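Local coordinates for protein isomaltose glucohydrolase (Kribbella flavida, PDB 5Z3E) that hydrolyses the alpha-1,6-glucosidic linkage of isomaltose from the non-reducing end, releasing beta-D-glucose and D-glucose inside the cell, at residues Asp195-His200 / Ala263-Leu268. The protein carries 1 engineered substitution. Sequence-based numbering, arbitrary orientation.
Sequences DWWEEH and AVDGSL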
loop_
_atom_site.group_PDB
_atom_site.type_symbol
_atom_site.label_atom_id
_atom_site.label_comp_id
_atom_site.label_asym_id
_atom_site.label_seq_id
_atom_site.Cartn_x
_atom_site.Cartn_y
_atom_site.Cartn_z
ATOM N N ASP A 195 8.854 3.439 -8.026
ATOM C CA ASP A 195 7.922 2.411 -7.605
ATOM C C ASP A 195 7.746 2.414 -6.086
ATOM O O ASP A 195 8.356 3.225 -5.379
ATOM C CB ASP A 195 8.324 1.060 -8.172
ATOM C CG ASP A 195 9.646 0.513 -7.680
ATOM O OD1 ASP A 195 10.152 0.981 -6.658
ATOM O OD2 ASP A 195 10.118 -0.440 -8.357
ATOM N N TRP A 196 6.916 1.504 -5.573
ATOM C CA TRP A 196 6.700 1.434 -4.132
ATOM C C TRP A 196 8.009 1.277 -3.393
ATOM O O TRP A 196 8.113 1.661 -2.235
ATOM C CB TRP A 196 5.840 0.252 -3.709
ATOM C CG TRP A 196 4.393 0.212 -4.113
ATOM C CD1 TRP A 196 3.675 1.023 -4.997
ATOM C CD2 TRP A 196 3.473 -0.786 -3.669
ATOM N NE1 TRP A 196 2.377 0.563 -5.076
ATOM C CE2 TRP A 196 2.225 -0.552 -4.305
ATOM C CE3 TRP A 196 3.579 -1.849 -2.784
ATOM C CZ2 TRP A 196 1.105 -1.355 -4.069
ATOM C CZ3 TRP A 196 2.453 -2.630 -2.536
ATOM C CH2 TRP A 196 1.252 -2.390 -3.189
ATOM N N TRP A 197 8.998 0.663 -4.039
ATOM C CA TRP A 197 10.279 0.313 -3.476
ATOM C C TRP A 197 11.344 1.379 -3.695
ATOM O O TRP A 197 12.513 1.170 -3.389
ATOM C CB TRP A 197 10.740 -1.030 -4.039
ATOM C CG TRP A 197 9.658 -2.060 -4.136
ATOM C CD1 TRP A 197 9.372 -2.801 -5.257
ATOM C CD2 TRP A 197 8.728 -2.494 -3.132
ATOM N NE1 TRP A 197 8.346 -3.658 -5.002
ATOM C CE2 TRP A 197 7.934 -3.494 -3.708
ATOM C CE3 TRP A 197 8.475 -2.122 -1.799
ATOM C CZ2 TRP A 197 6.944 -4.156 -2.990
ATOM C CZ3 TRP A 197 7.483 -2.787 -1.100
ATOM C CH2 TRP A 197 6.736 -3.788 -1.696
ATOM N N GLU A 198 10.958 2.543 -4.200
ATOM C CA GLU A 198 11.895 3.655 -4.449
ATOM C C GLU A 198 12.902 3.381 -5.511
ATOM O O GLU A 198 14.052 3.825 -5.427
ATOM C CB GLU A 198 12.564 4.167 -3.191
ATOM C CG GLU A 198 11.609 4.625 -2.268
ATOM C CD GLU A 198 12.200 5.259 -1.041
ATOM O OE1 GLU A 198 13.450 5.404 -0.934
ATOM O OE2 GLU A 198 11.375 5.670 -0.197
ATOM N N GLU A 199 12.468 2.718 -6.555
ATOM C CA GLU A 199 13.330 2.378 -7.679
ATOM C C GLU A 199 12.729 2.858 -9.008
ATOM O O GLU A 199 11.506 2.965 -9.160
ATOM C CB GLU A 199 13.570 0.875 -7.768
ATOM C CG GLU A 199 14.214 0.269 -6.508
ATOM C CD GLU A 199 15.730 0.345 -6.493
ATOM O OE1 GLU A 199 16.335 0.214 -5.408
ATOM O OE2 GLU A 199 16.316 0.503 -7.545
ATOM N N HIS A 200 13.609 3.118 -9.984
ATOM C CA HIS A 200 13.224 3.263 -11.389
ATOM C C HIS A 200 12.259 4.422 -11.660
ATOM O O HIS A 200 11.159 4.218 -12.183
ATOM C CB HIS A 200 12.689 1.955 -11.963
ATOM C CG HIS A 200 13.620 0.812 -11.813
ATOM N ND1 HIS A 200 14.730 0.662 -12.538
ATOM C CD2 HIS A 200 13.600 -0.244 -10.944
ATOM C CE1 HIS A 200 15.428 -0.434 -12.159
ATOM N NE2 HIS A 200 14.695 -0.988 -11.195
ATOM N N ALA A 263 8.764 -8.913 -16.468
ATOM C CA ALA A 263 8.827 -9.553 -15.150
ATOM C C ALA A 263 7.681 -9.128 -14.264
ATOM O O ALA A 263 7.035 -8.116 -14.504
ATOM C CB ALA A 263 10.123 -9.249 -14.492
ATOM N N VAL A 264 7.473 -9.900 -13.204
ATOM C CA VAL A 264 6.506 -9.549 -12.176
ATOM C C VAL A 264 7.176 -8.911 -10.970
ATOM O O VAL A 264 8.380 -8.928 -10.795
ATOM C CB VAL A 264 5.615 -10.745 -11.767
ATOM C CG1 VAL A 264 4.769 -11.199 -12.930
ATOM C CG2 VAL A 264 6.393 -11.902 -11.151
ATOM N N ASP A 265 6.349 -8.317 -10.119
ATOM C CA ASP A 265 6.724 -7.729 -8.833
ATOM C C ASP A 265 5.713 -8.255 -7.822
ATOM O O ASP A 265 4.537 -8.445 -8.150
ATOM C CB ASP A 265 6.703 -6.197 -8.916
ATOM C CG ASP A 265 7.216 -5.497 -7.674
ATOM O OD1 ASP A 265 6.423 -5.371 -6.698
ATOM O OD2 ASP A 265 8.387 -5.071 -7.658
ATOM N N GLY A 266 6.147 -8.457 -6.581
ATOM C CA GLY A 266 5.272 -8.981 -5.569
ATOM C C GLY A 266 4.118 -8.062 -5.178
ATOM O O GLY A 266 3.155 -8.507 -4.572
ATOM N N SER A 267 4.203 -6.777 -5.530
ATOM C CA SER A 267 3.101 -5.852 -5.296
ATOM C C SER A 267 1.935 -6.038 -6.256
ATOM O O SER A 267 0.847 -5.515 -6.010
ATOM C CB SER A 267 3.596 -4.411 -5.374
ATOM O OG SER A 267 4.039 -4.073 -6.675
ATOM N N LEU A 268 2.147 -6.741 -7.360
ATOM C CA LEU A 268 1.130 -6.777 -8.403
ATOM C C LEU A 268 -0.244 -7.316 -7.990
ATOM O O LEU A 268 -1.248 -6.845 -8.533
ATOM C CB LEU A 268 1.622 -7.522 -9.641
ATOM C CG LEU A 268 2.698 -6.792 -10.439
ATOM C CD1 LEU A 268 3.163 -7.676 -11.572
ATOM C CD2 LEU A 268 2.166 -5.465 -10.987
#
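Asp265 OD1 is gripped by three donors, one from across the contact and two from its own loop. The indole nitrogen Trp197 NE1 reaches Asp265 OD1 at 3.1 Å. Trp197 NE1 also meets Asp265 OD2 at 3.0 Å, a bifurcated bond that takes the syn lone pairs of both oxygens. The path to OD1 is the straighter one, 157° at the hydrogen, and that to OD2 the more bent. Carboxylate and indole planes lie only 23° apart, so the acid faces the N-H edge of the ring almost in its plane. The Asp265 side chain is swung there with CG anti to the backbone N (chi1 -174°). On its anti side Asp265 OD1 accepts the backbone N-H of Ser267 at 2.9 Å, forming an Asx turn, while Ser267 OG donates to Asp265 OD1 from above the carboxylate plane at 2.7 Å. With Lys257 forming a salt bridge to OD2, this buried carboxylate is probably held as an anion and fixed in rotation.

The same serine packs against the neighbouring indole. Ser267 CB sits over a face of the Trp196 six-membered ring, 3.6 Å from the centroid, in a CH-pi contact.

Within the 195-200 loop, Asp195 OD1 receives the backbone N-H of Glu199 at 2.9 Å, bracing the turn carrying Glu198, inferred to be the proton donor, and Asp195, predicted to be a proton acceptor. The contact ties the loop with these probable catalytic acids to the Asp265 loop, both in the family 15 (alpha/alpha)6-barrel catalytic domain. Residues 195-200 run between helices 175-188 and 206-220; the Asp265 loop leads from strand 254-255 to helix 283-296. Trp196 also packs on helix 151-167, and Leu268 touches helices 206-220 and 283-296.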